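Local coordinates for integron cassette protein (Vibrio cholerae, PDB 3FY6) that is of unknown function but is encoded by a mobile integron gene cassette and forms a two-chain assembly of alpha-plus-beta subunits, at residues Y72-E75 / I76-N79; Q107-N110 / K111-A115. All blocks are in the same frame, centred on the assembly; numbering follows the deposited sequence.

Interaction 1: residues Y72-E75 / I76-N79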
loop_
_atom_site.group_PDB
_atom_site.type_symbol
_atom_site.label_atom_id
_atom_site.label_comp_id
_atom_site.label_asym_id
_atom_site.label_seq_id
_atom_site.Cartn_x
_atom_site.Cartn_y
_atom_site.Cartn_z
ATOM N N TYR A 72 0.377 7.423 0.999
ATOM C CA TYR A 72 -0.032 6.186 0.334
ATOM C C TYR A 72 0.717 5.018 0.949
ATOM O O TYR A 72 1.772 4.619 0.463
ATOM C CB TYR A 72 0.226 6.305 -1.181
ATOM C CG TYR A 72 -0.424 7.558 -1.712
ATOM C CD1 TYR A 72 -1.760 7.555 -2.092
ATOM C CD2 TYR A 72 0.264 8.768 -1.736
ATOM C CE1 TYR A 72 -2.380 8.713 -2.533
ATOM C CE2 TYR A 72 -0.344 9.929 -2.176
ATOM C CZ TYR A 72 -1.666 9.896 -2.575
ATOM O OH TYR A 72 -2.284 11.048 -3.011
ATOM N N PRO A 73 0.165 4.471 2.041
ATOM C CA PRO A 73 0.815 3.440 2.846
ATOM C C PRO A 73 0.611 2.088 2.194
ATOM O O PRO A 73 -0.321 1.931 1.412
ATOM C CB PRO A 73 0.025 3.472 4.163
ATOM C CG PRO A 73 -1.245 4.256 3.866
ATOM C CD PRO A 73 -1.243 4.647 2.422
ATOM N N PRO A 74 1.467 1.114 2.509
ATOM C CA PRO A 74 1.215 -0.235 1.993
ATOM C C PRO A 74 -0.188 -0.680 2.413
ATOM O O PRO A 74 -0.673 -0.283 3.475
ATOM C CB PRO A 74 2.282 -1.073 2.687
ATOM C CG PRO A 74 3.386 -0.079 3.011
ATOM C CD PRO A 74 2.680 1.186 3.343
ATOM N N GLU A 75 -0.849 -1.474 1.581
ATOM C CA GLU A 75 -2.235 -1.854 1.845
ATOM C C GLU A 75 -2.386 -2.681 3.134
ATOM O O GLU A 75 -3.425 -2.638 3.784
ATOM C CB GLU A 75 -2.822 -2.598 0.636
ATOM C CG GLU A 75 -3.953 -3.576 0.966
ATOM C CD GLU A 75 -5.257 -2.884 1.349
ATOM O OE1 GLU A 75 -5.521 -1.780 0.826
ATOM O OE2 GLU A 75 -6.019 -3.452 2.166
ATOM N N ILE A 76 -1.342 -3.419 3.503
ATOM C CA ILE A 76 -1.369 -4.247 4.710
ATOM C C ILE A 76 -1.227 -3.461 6.030
ATOM O O ILE A 76 -1.313 -4.039 7.115
ATOM C CB ILE A 76 -0.246 -5.289 4.667
ATOM C CG1 ILE A 76 -0.535 -6.427 5.653
ATOM C CG2 ILE A 76 1.113 -4.616 4.933
ATOM C CD1 ILE A 76 0.504 -7.551 5.615
ATOM N N THR A 77 -1.011 -2.156 5.939
ATOM C CA THR A 77 -0.776 -1.335 7.134
ATOM C C THR A 77 -1.850 -1.501 8.228
ATOM O O THR A 77 -1.535 -1.651 9.403
ATOM C CB THR A 77 -0.626 0.155 6.757
ATOM O OG1 THR A 77 0.460 0.293 5.829
ATOM C CG2 THR A 77 -0.338 1.008 8.000
ATOM N N GLN A 78 -3.116 -1.472 7.841
ATOM C CA GLN A 78 -4.196 -1.546 8.804
ATOM C C GLN A 78 -4.157 -2.884 9.522
ATOM O O GLN A 78 -4.395 -2.967 10.725
ATOM C CB GLN A 78 -5.538 -1.376 8.104
ATOM C CG GLN A 78 -6.738 -1.544 9.006
ATOM C CD GLN A 78 -8.003 -1.021 8.351
ATOM O OE1 GLN A 78 -8.898 -1.787 7.993
ATOM N NE2 GLN A 78 -8.067 0.284 8.161
ATOM N N ASN A 79 -3.844 -3.924 8.761
ATOM C CA ASN A 79 -3.758 -5.274 9.275
ATOM C C ASN A 79 -2.618 -5.371 10.296
ATOM O O ASN A 79 -2.753 -6.035 11.325
ATOM C CB ASN A 79 -3.565 -6.267 8.116
ATOM C CG ASN A 79 -3.410 -7.696 8.595
ATOM O OD1 ASN A 79 -2.298 -8.184 8.762
ATOM N ND2 ASN A 79 -4.528 -8.368 8.840
HETATM O O HOH W 1 -4.569 -3.897 5.738
#

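Interaction 2: residues Q107-N110 / K111-A115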
loop_
_atom_site.group_PDB
_atom_site.type_symbol
_atom_site.label_atom_id
_atom_site.label_comp_id
_atom_site.label_asym_id
_atom_site.label_seq_id
_atom_site.Cartn_x
_atom_site.Cartn_y
_atom_site.Cartn_z
ATOM N N GLN A 107 7.221 4.309 11.016
ATOM C CA GLN A 107 8.517 4.526 10.392
ATOM C C GLN A 107 8.547 3.974 8.966
ATOM O O GLN A 107 9.104 4.600 8.051
ATOM C CB GLN A 107 9.612 3.877 11.241
ATOM C CG GLN A 107 11.018 3.949 10.670
ATOM C CD GLN A 107 12.008 3.167 11.514
ATOM O OE1 GLN A 107 11.847 3.058 12.729
ATOM N NE2 GLN A 107 13.028 2.608 10.873
ATOM N N TRP A 108 7.950 2.799 8.782
ATOM C CA TRP A 108 7.844 2.189 7.462
ATOM C C TRP A 108 7.023 3.078 6.518
ATOM O O TRP A 108 7.430 3.367 5.389
ATOM C CB TRP A 108 7.174 0.819 7.578
ATOM C CG TRP A 108 7.124 0.039 6.287
ATOM C CD1 TRP A 108 8.032 0.072 5.272
ATOM C CD2 TRP A 108 6.144 -0.939 5.916
ATOM N NE1 TRP A 108 7.672 -0.816 4.281
ATOM C CE2 TRP A 108 6.512 -1.443 4.650
ATOM C CE3 TRP A 108 4.983 -1.423 6.523
ATOM C CZ2 TRP A 108 5.759 -2.401 3.984
ATOM C CZ3 TRP A 108 4.237 -2.384 5.859
ATOM C CH2 TRP A 108 4.633 -2.868 4.611
ATOM N N VAL A 109 5.855 3.498 6.980
ATOM C CA VAL A 109 5.025 4.393 6.193
ATOM C C VAL A 109 5.832 5.633 5.794
ATOM O O VAL A 109 5.785 6.056 4.639
ATOM C CB VAL A 109 3.743 4.782 6.943
ATOM C CG1 VAL A 109 2.982 5.876 6.190
ATOM C CG2 VAL A 109 2.859 3.549 7.142
ATOM N N ASN A 110 6.586 6.206 6.729
ATOM C CA ASN A 110 7.368 7.391 6.392
ATOM C C ASN A 110 8.407 7.096 5.303
ATOM O O ASN A 110 8.622 7.901 4.404
ATOM C CB ASN A 110 7.996 8.041 7.641
ATOM C CG ASN A 110 6.948 8.642 8.582
ATOM O OD1 ASN A 110 7.133 8.675 9.806
ATOM N ND2 ASN A 110 5.822 9.080 8.016
ATOM N N LYS A 111 9.027 5.924 5.357
ATOM C CA LYS A 111 9.998 5.557 4.330
ATOM C C LYS A 111 9.344 5.411 2.947
ATOM O O LYS A 111 9.928 5.773 1.929
ATOM C CB LYS A 111 10.731 4.267 4.711
ATOM C CG LYS A 111 11.781 4.457 5.804
ATOM C CD LYS A 111 12.458 3.129 6.117
ATOM C CE LYS A 111 13.230 3.158 7.433
ATOM N NZ LYS A 111 13.696 1.786 7.816
ATOM N N VAL A 112 8.138 4.862 2.928
ATOM C CA VAL A 112 7.371 4.700 1.699
ATOM C C VAL A 112 7.111 6.065 1.061
ATOM O O VAL A 112 7.370 6.277 -0.127
ATOM C CB VAL A 112 6.043 3.986 1.998
ATOM C CG1 VAL A 112 5.145 3.936 0.743
ATOM C CG2 VAL A 112 6.330 2.569 2.518
ATOM N N THR A 113 6.619 6.995 1.873
ATOM C CA THR A 113 6.324 8.351 1.427
ATOM C C THR A 113 7.573 9.013 0.853
ATOM O O THR A 113 7.547 9.584 -0.238
ATOM C CB THR A 113 5.790 9.187 2.604
ATOM O OG1 THR A 113 4.558 8.613 3.060
ATOM C CG2 THR A 113 5.563 10.657 2.182
ATOM N N GLU A 114 8.670 8.913 1.597
ATOM C CA GLU A 114 9.946 9.491 1.198
ATOM C C GLU A 114 10.434 8.912 -0.136
ATOM O O GLU A 114 11.049 9.614 -0.937
ATOM C CB GLU A 114 10.989 9.268 2.304
ATOM C CG GLU A 114 12.415 9.648 1.932
ATOM C CD GLU A 114 13.438 9.211 2.986
ATOM O OE1 GLU A 114 13.221 8.176 3.664
ATOM O OE2 GLU A 114 14.470 9.906 3.133
ATOM N N ALA A 115 10.146 7.638 -0.375
ATOM C CA ALA A 115 10.617 6.965 -1.579
ATOM C C ALA A 115 9.639 7.039 -2.756
ATOM O O ALA A 115 9.898 6.479 -3.808
ATOM C CB ALA A 115 10.954 5.500 -1.264
#

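Interaction 1: residues Y72-E75 / I76-N79
Thr77 turns its hydroxyl back onto the carbonyl of Pro74, three residues earlier, and the backbone folds between them in a type I beta turn. Two donors of the threonine grip that one oxygen: OG1 of Thr77 gives its proton to O of Pro74 at 2.7 Å, and N of Thr77 reaches the same O of Pro74 at 3.1 Å, with an N-H...O angle of 161°. Both come from the same face of the carbonyl plane, the hydroxyl tilted 24° from it and the amide standing well above it. The side chain can do this because its OG1 lies beside its own backbone N (chi1 -58°), which sends CG2 away from the turn. The hydroxyl also rests against proline carbons, 3.6 Å from OG1 of Thr77 to CB of Pro73 and 3.5 Å from the same OG1 to CD of Pro74, and the Pro74 and Thr77 side chains pass each other at a slant. Ile76 meets Pro74 more loosely, through CG2, and packs on Phe126 of the second subunit. A water bridges the following residues: it donates to O of Glu75 at 2.6 Å and accepts from N of Asn79 at 3.1 Å. A proline-rich loop thus enters helix 77-89 through a type I turn closed by both a backbone and a threonine hydroxyl bond.

Interaction 2: residues Q107-N110 / K111-A115
The C-terminal turns of helix 95-114 bring Trp108 and Val112, one turn apart, onto the same side. CG2 of Val112 lies over one face of the indole, 4.3 Å from the centre of the five-membered ring of Trp108 and 24° off its normal, a CH-pi contact. The valine's CG2 is set beside its own backbone N, with CG1 anti to that N (chi1 174°), and this also brings CG2 of Val112 to 3.2 Å from O of Trp108. Beneath the side chains runs regular alpha-helical i to i+4 bonding: N of Val112 donates to O of Trp108 at 3.0 Å, and N of Thr113 to O of Val109 at 3.0 Å. In the dimer this side of the helix faces the second subunit, where NE1 of Trp108 is hydrogen-bonded to the carbonyl oxygen of Val112 of the second subunit, and the two Val112 side chains pack together. Lys111 and Gln107 run side by side in the same direction; the lysine chain is extended, and its CE lies 4.0 Å from CG of Gln107. Around the helix from Trp108, Val109 packs on Ile16 of strand 10-18 and, like Thr113, on Val71.

Interaction 1 comes first along the chain, at the start of helix 77-89, and interaction 2 follows near the end of helix 95-114, the next helix; their centres are about 11 Å apart. The two meet directly: CG of Pro74 lies 3.4 Å from CH2 of Trp108, and CG2 of Ile76 lies 3.9 Å from the same CH2 of Trp108. The turn that opens one helix is therefore packed against the last turns of the other. Both sites also reach the second subunit, so residues 72-79 and the end of helix 95-114 form neighbouring parts of one dimer interface.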